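Local coordinates for extracellular protein containing a SCP domain (PDB 4IFA) that is of unknown function but carries a cysteine-rich secretory protein (SCP/CAP) domain, is extracellular, is regarded as a vaccine candidate and may contribute to virulence, at residues Glu217-Thr228 against Leu323-Gln334. Residues are numbered along the deposited sequence; the frame is centred on the assembly and turned at random.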
loop_
_atom_site.group_PDB
_atom_site.type_symbol
_atom_site.label_atom_id
_atom_site.label_comp_id
_atom_site.label_asym_id
_atom_site.label_seq_id
_atom_site.Cartn_x
_atom_site.Cartn_y
_atom_site.Cartn_z
ATOM N N GLU A 217 11.591 5.490 -3.753
ATOM C CA GLU A 217 10.594 5.799 -4.791
ATOM C C GLU A 217 10.365 4.579 -5.678
ATOM O O GLU A 217 9.212 4.255 -5.994
ATOM C CB GLU A 217 11.066 7.005 -5.620
ATOM C CG GLU A 217 10.990 8.316 -4.821
ATOM C CD GLU A 217 11.992 9.413 -5.226
ATOM O OE1 GLU A 217 12.759 9.253 -6.206
ATOM O OE2 GLU A 217 11.973 10.440 -4.520
ATOM N N ASN A 218 11.449 3.920 -6.085
ATOM C CA ASN A 218 11.360 2.727 -6.938
ATOM C C ASN A 218 10.534 1.620 -6.259
ATOM O O ASN A 218 9.773 0.903 -6.917
ATOM C CB ASN A 218 12.759 2.200 -7.300
ATOM C CG ASN A 218 13.538 3.124 -8.262
ATOM O OD1 ASN A 218 14.735 2.928 -8.482
ATOM N ND2 ASN A 218 12.874 4.120 -8.821
ATOM N N GLY A 219 10.680 1.481 -4.937
ATOM C CA GLY A 219 9.915 0.500 -4.160
ATOM C C GLY A 219 8.443 0.865 -4.164
ATOM O O GLY A 219 7.561 0.022 -4.374
ATOM N N ASN A 220 8.152 2.130 -3.899
ATOM C CA ASN A 220 6.776 2.587 -3.931
ATOM C C ASN A 220 6.138 2.360 -5.303
ATOM O O ASN A 220 4.952 2.027 -5.408
ATOM C CB ASN A 220 6.693 4.046 -3.504
ATOM C CG ASN A 220 6.692 4.228 -2.007
ATOM O OD1 ASN A 220 6.130 3.398 -1.265
ATOM N ND2 ASN A 220 7.277 5.337 -1.530
HETATM N N MSE A 221 6.894 2.592 -6.372
HETATM C CA MSE A 221 6.393 2.369 -7.734
HETATM C C MSE A 221 6.025 0.903 -7.992
HETATM O O MSE A 221 4.936 0.608 -8.521
HETATM C CB MSE A 221 7.460 2.805 -8.756
HETATM C CG MSE A 221 7.610 4.301 -8.809
HETATM SE SE MSE A 221 9.325 4.947 -9.503
HETATM C CE MSE A 221 9.298 3.898 -11.189
ATOM N N GLN A 222 6.908 -0.021 -7.654
ATOM C CA GLN A 222 6.620 -1.438 -7.898
ATOM C C GLN A 222 5.513 -1.953 -6.981
ATOM O O GLN A 222 4.665 -2.722 -7.396
ATOM C CB GLN A 222 7.868 -2.307 -7.763
ATOM C CG GLN A 222 7.568 -3.748 -8.127
ATOM C CD GLN A 222 7.242 -3.943 -9.583
ATOM O OE1 GLN A 222 7.808 -3.276 -10.453
ATOM N NE2 GLN A 222 6.352 -4.883 -9.863
ATOM N N GLN A 223 5.491 -1.515 -5.739
ATOM C CA GLN A 223 4.394 -1.932 -4.823
ATOM C C GLN A 223 3.053 -1.451 -5.377
ATOM O O GLN A 223 2.087 -2.211 -5.417
ATOM C CB GLN A 223 4.606 -1.434 -3.403
ATOM C CG GLN A 223 5.834 -2.033 -2.744
ATOM C CD GLN A 223 6.100 -1.453 -1.417
ATOM O OE1 GLN A 223 5.242 -0.932 -0.726
ATOM N NE2 GLN A 223 7.350 -1.605 -0.996
ATOM N N ILE A 224 2.968 -0.193 -5.810
ATOM C CA ILE A 224 1.711 0.275 -6.377
ATOM C C ILE A 224 1.340 -0.591 -7.576
ATOM O O ILE A 224 0.153 -0.911 -7.776
ATOM C CB ILE A 224 1.771 1.786 -6.755
ATOM C CG1 ILE A 224 1.757 2.630 -5.487
ATOM C CG2 ILE A 224 0.594 2.169 -7.699
ATOM C CD1 ILE A 224 2.131 4.126 -5.725
ATOM N N PHE A 225 2.280 -0.873 -8.456
ATOM C CA PHE A 225 2.004 -1.731 -9.608
ATOM C C PHE A 225 1.425 -3.093 -9.248
ATOM O O PHE A 225 0.337 -3.468 -9.703
ATOM C CB PHE A 225 3.246 -1.862 -10.485
ATOM C CG PHE A 225 3.089 -2.819 -11.607
ATOM C CD1 PHE A 225 2.404 -2.458 -12.785
ATOM C CD2 PHE A 225 3.596 -4.098 -11.523
ATOM C CE1 PHE A 225 2.246 -3.370 -13.830
ATOM C CE2 PHE A 225 3.433 -4.999 -12.575
ATOM C CZ PHE A 225 2.766 -4.626 -13.727
ATOM N N ASP A 226 2.122 -3.818 -8.402
ATOM C CA ASP A 226 1.647 -5.144 -8.017
ATOM C C ASP A 226 0.301 -5.086 -7.290
ATOM O O ASP A 226 -0.573 -5.930 -7.527
ATOM C CB ASP A 226 2.663 -5.829 -7.108
ATOM C CG ASP A 226 3.886 -6.294 -7.820
ATOM O OD1 ASP A 226 3.833 -6.589 -9.027
ATOM O OD2 ASP A 226 4.960 -6.441 -7.155
ATOM N N LEU A 227 0.127 -4.110 -6.395
ATOM C CA LEU A 227 -1.091 -4.034 -5.615
ATOM C C LEU A 227 -2.253 -3.580 -6.497
ATOM O O LEU A 227 -3.396 -3.898 -6.209
ATOM C CB LEU A 227 -0.855 -3.128 -4.392
ATOM C CG LEU A 227 0.165 -3.646 -3.391
ATOM C CD1 LEU A 227 0.480 -2.530 -2.359
ATOM C CD2 LEU A 227 -0.416 -4.887 -2.709
ATOM N N THR A 228 -1.960 -2.843 -7.574
ATOM C CA THR A 228 -3.016 -2.481 -8.553
ATOM C C THR A 228 -3.460 -3.779 -9.247
ATOM O O THR A 228 -4.648 -3.939 -9.485
ATOM C CB THR A 228 -2.534 -1.436 -9.582
ATOM O OG1 THR A 228 -2.313 -0.197 -8.876
ATOM C CG2 THR A 228 -3.591 -1.148 -10.631
ATOM N N LEU A 323 0.486 -0.080 -17.485
ATOM C CA LEU A 323 0.625 0.844 -16.375
ATOM C C LEU A 323 2.061 1.178 -16.120
ATOM O O LEU A 323 2.896 0.283 -16.016
ATOM C CB LEU A 323 0.021 0.259 -15.084
ATOM C CG LEU A 323 0.136 1.028 -13.778
ATOM C CD1 LEU A 323 -0.466 2.420 -13.891
ATOM C CD2 LEU A 323 -0.458 0.225 -12.620
ATOM N N GLY A 324 2.349 2.468 -16.019
ATOM C CA GLY A 324 3.647 2.914 -15.507
ATOM C C GLY A 324 3.338 3.745 -14.265
ATOM O O GLY A 324 2.401 4.535 -14.217
ATOM N N VAL A 325 4.126 3.564 -13.222
ATOM C CA VAL A 325 3.961 4.295 -11.963
ATOM C C VAL A 325 5.231 5.089 -11.754
ATOM O O VAL A 325 6.312 4.558 -11.899
ATOM C CB VAL A 325 3.755 3.339 -10.743
ATOM C CG1 VAL A 325 3.429 4.144 -9.512
ATOM C CG2 VAL A 325 2.626 2.285 -10.997
ATOM N N GLY A 326 5.073 6.347 -11.354
ATOM C CA GLY A 326 6.218 7.227 -11.074
ATOM C C GLY A 326 6.014 7.935 -9.754
ATOM O O GLY A 326 4.984 8.567 -9.537
ATOM N N VAL A 327 7.017 7.876 -8.897
ATOM C CA VAL A 327 6.982 8.446 -7.546
ATOM C C VAL A 327 8.197 9.337 -7.365
ATOM O O VAL A 327 9.289 9.001 -7.818
ATOM C CB VAL A 327 6.955 7.324 -6.471
ATOM C CG1 VAL A 327 7.030 7.904 -5.068
ATOM C CG2 VAL A 327 5.713 6.392 -6.676
ATOM N N TYR A 328 7.973 10.510 -6.763
ATOM C CA TYR A 328 9.026 11.463 -6.445
ATOM C C TYR A 328 8.686 12.010 -5.063
ATOM O O TYR A 328 7.660 12.662 -4.883
ATOM C CB TYR A 328 9.111 12.586 -7.480
ATOM C CG TYR A 328 10.313 13.459 -7.322
ATOM C CD1 TYR A 328 11.526 13.043 -7.825
ATOM C CD2 TYR A 328 10.234 14.658 -6.646
ATOM C CE1 TYR A 328 12.681 13.853 -7.690
ATOM C CE2 TYR A 328 11.356 15.468 -6.513
ATOM C CZ TYR A 328 12.570 15.047 -7.035
ATOM O OH TYR A 328 13.714 15.844 -6.891
ATOM N N ASP A 329 9.519 11.680 -4.077
ATOM C CA ASP A 329 9.228 11.955 -2.672
ATOM C C ASP A 329 7.815 11.402 -2.380
ATOM O O ASP A 329 7.576 10.231 -2.650
ATOM C CB ASP A 329 9.428 13.442 -2.325
ATOM C CG ASP A 329 9.644 13.696 -0.807
ATOM O OD1 ASP A 329 9.486 12.779 0.050
ATOM O OD2 ASP A 329 10.067 14.828 -0.479
ATOM N N LYS A 330 6.899 12.208 -1.860
ATOM C CA LYS A 330 5.544 11.721 -1.595
ATOM C C LYS A 330 4.527 12.170 -2.623
ATOM O O LYS A 330 3.387 12.421 -2.288
ATOM C CB LYS A 330 5.114 12.036 -0.139
ATOM C CG LYS A 330 6.022 11.309 0.887
ATOM C CD LYS A 330 5.523 11.514 2.288
ATOM C CE LYS A 330 6.451 10.855 3.283
ATOM N NZ LYS A 330 6.129 11.279 4.683
ATOM N N PHE A 331 4.956 12.248 -3.899
ATOM C CA PHE A 331 4.072 12.513 -5.023
ATOM C C PHE A 331 4.057 11.217 -5.826
ATOM O O PHE A 331 5.110 10.718 -6.233
ATOM C CB PHE A 331 4.567 13.725 -5.859
ATOM C CG PHE A 331 4.309 15.051 -5.209
ATOM C CD1 PHE A 331 3.252 15.864 -5.626
ATOM C CD2 PHE A 331 5.050 15.435 -4.102
ATOM C CE1 PHE A 331 2.986 17.036 -4.971
ATOM C CE2 PHE A 331 4.791 16.634 -3.463
ATOM C CZ PHE A 331 3.742 17.397 -3.905
ATOM N N TYR A 332 2.857 10.704 -6.038
ATOM C CA TYR A 332 2.618 9.413 -6.664
ATOM C C TYR A 332 1.731 9.554 -7.870
ATOM O O TYR A 332 0.656 10.169 -7.800
ATOM C CB TYR A 332 1.866 8.495 -5.664
ATOM C CG TYR A 332 2.466 8.424 -4.264
ATOM C CD1 TYR A 332 3.363 7.410 -3.913
ATOM C CD2 TYR A 332 2.112 9.334 -3.287
ATOM C CE1 TYR A 332 3.891 7.311 -2.658
ATOM C CE2 TYR A 332 2.666 9.244 -1.999
ATOM C CZ TYR A 332 3.542 8.234 -1.689
ATOM O OH TYR A 332 4.095 8.144 -0.429
ATOM N N THR A 333 2.196 9.034 -9.019
ATOM C CA THR A 333 1.446 9.111 -10.258
ATOM C C THR A 333 1.344 7.762 -10.948
ATOM O O THR A 333 2.351 7.108 -11.184
ATOM C CB THR A 333 2.140 10.094 -11.247
ATOM O OG1 THR A 333 2.188 11.410 -10.678
ATOM C CG2 THR A 333 1.434 10.196 -12.588
ATOM N N GLN A 334 0.114 7.379 -11.276
ATOM C CA GLN A 334 -0.153 6.241 -12.157
ATOM C C GLN A 334 -0.509 6.786 -13.520
ATOM O O GLN A 334 -1.412 7.634 -13.630
ATOM C CB GLN A 334 -1.355 5.425 -11.678
ATOM C CG GLN A 334 -1.145 4.614 -10.425
ATOM C CD GLN A 334 -2.410 3.901 -9.971
ATOM O OE1 GLN A 334 -3.499 4.482 -9.952
ATOM N NE2 GLN A 334 -2.284 2.608 -9.616
HETATM O O HOH W 1 11.987 8.570 -8.653
HETATM O O HOH W 2 8.775 7.907 -2.137
#
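Val-325 and Val-327 press their branched ends into the flank of helix 217-228, and here the packing is tight. Val-327 CG2 lies 3.5 Å from Met-221 CG, the two side chains alongside each other and pointing opposite ways. Selenomethionine Met-221 bends at chi3 (53°), which brings its CE to the Val-325 carbonyl oxygen, a buried atom that has no hydrogen-bonding partner in the model. Ile-224 divides its branches: CG2 sits 3.9 Å from Val-325 CG2, while CD1 reaches Tyr-332 CD1, with Ile-224 nearly perpendicular to the tyrosine side chain. This is the alpha/beta layering of the CAP domain, with helix 210-234 laid against the sheet; its part 217-228 runs at 146° to strand 323-328. Further along, Leu-323 CD2 touches both Phe-225 CD1 and Thr-228 CG2, and Trp-242 meets the Phe-225 ring edge-to-face. Toward the type II' hairpin turn from Tyr-328 to Phe-331 the contact becomes polar, and two waters enter it. Glu-217, extended beyond CG, takes the Asp-329 backbone N on OE2 (2.8 Å, nearly straight at 173°), from above its carboxylate plane. One water joins Glu-217 OE1 to Val-327 O; another links Asn-220 ND2 with Asp-329 O, while Asn-220 OD1 accepts from Gly-298 N.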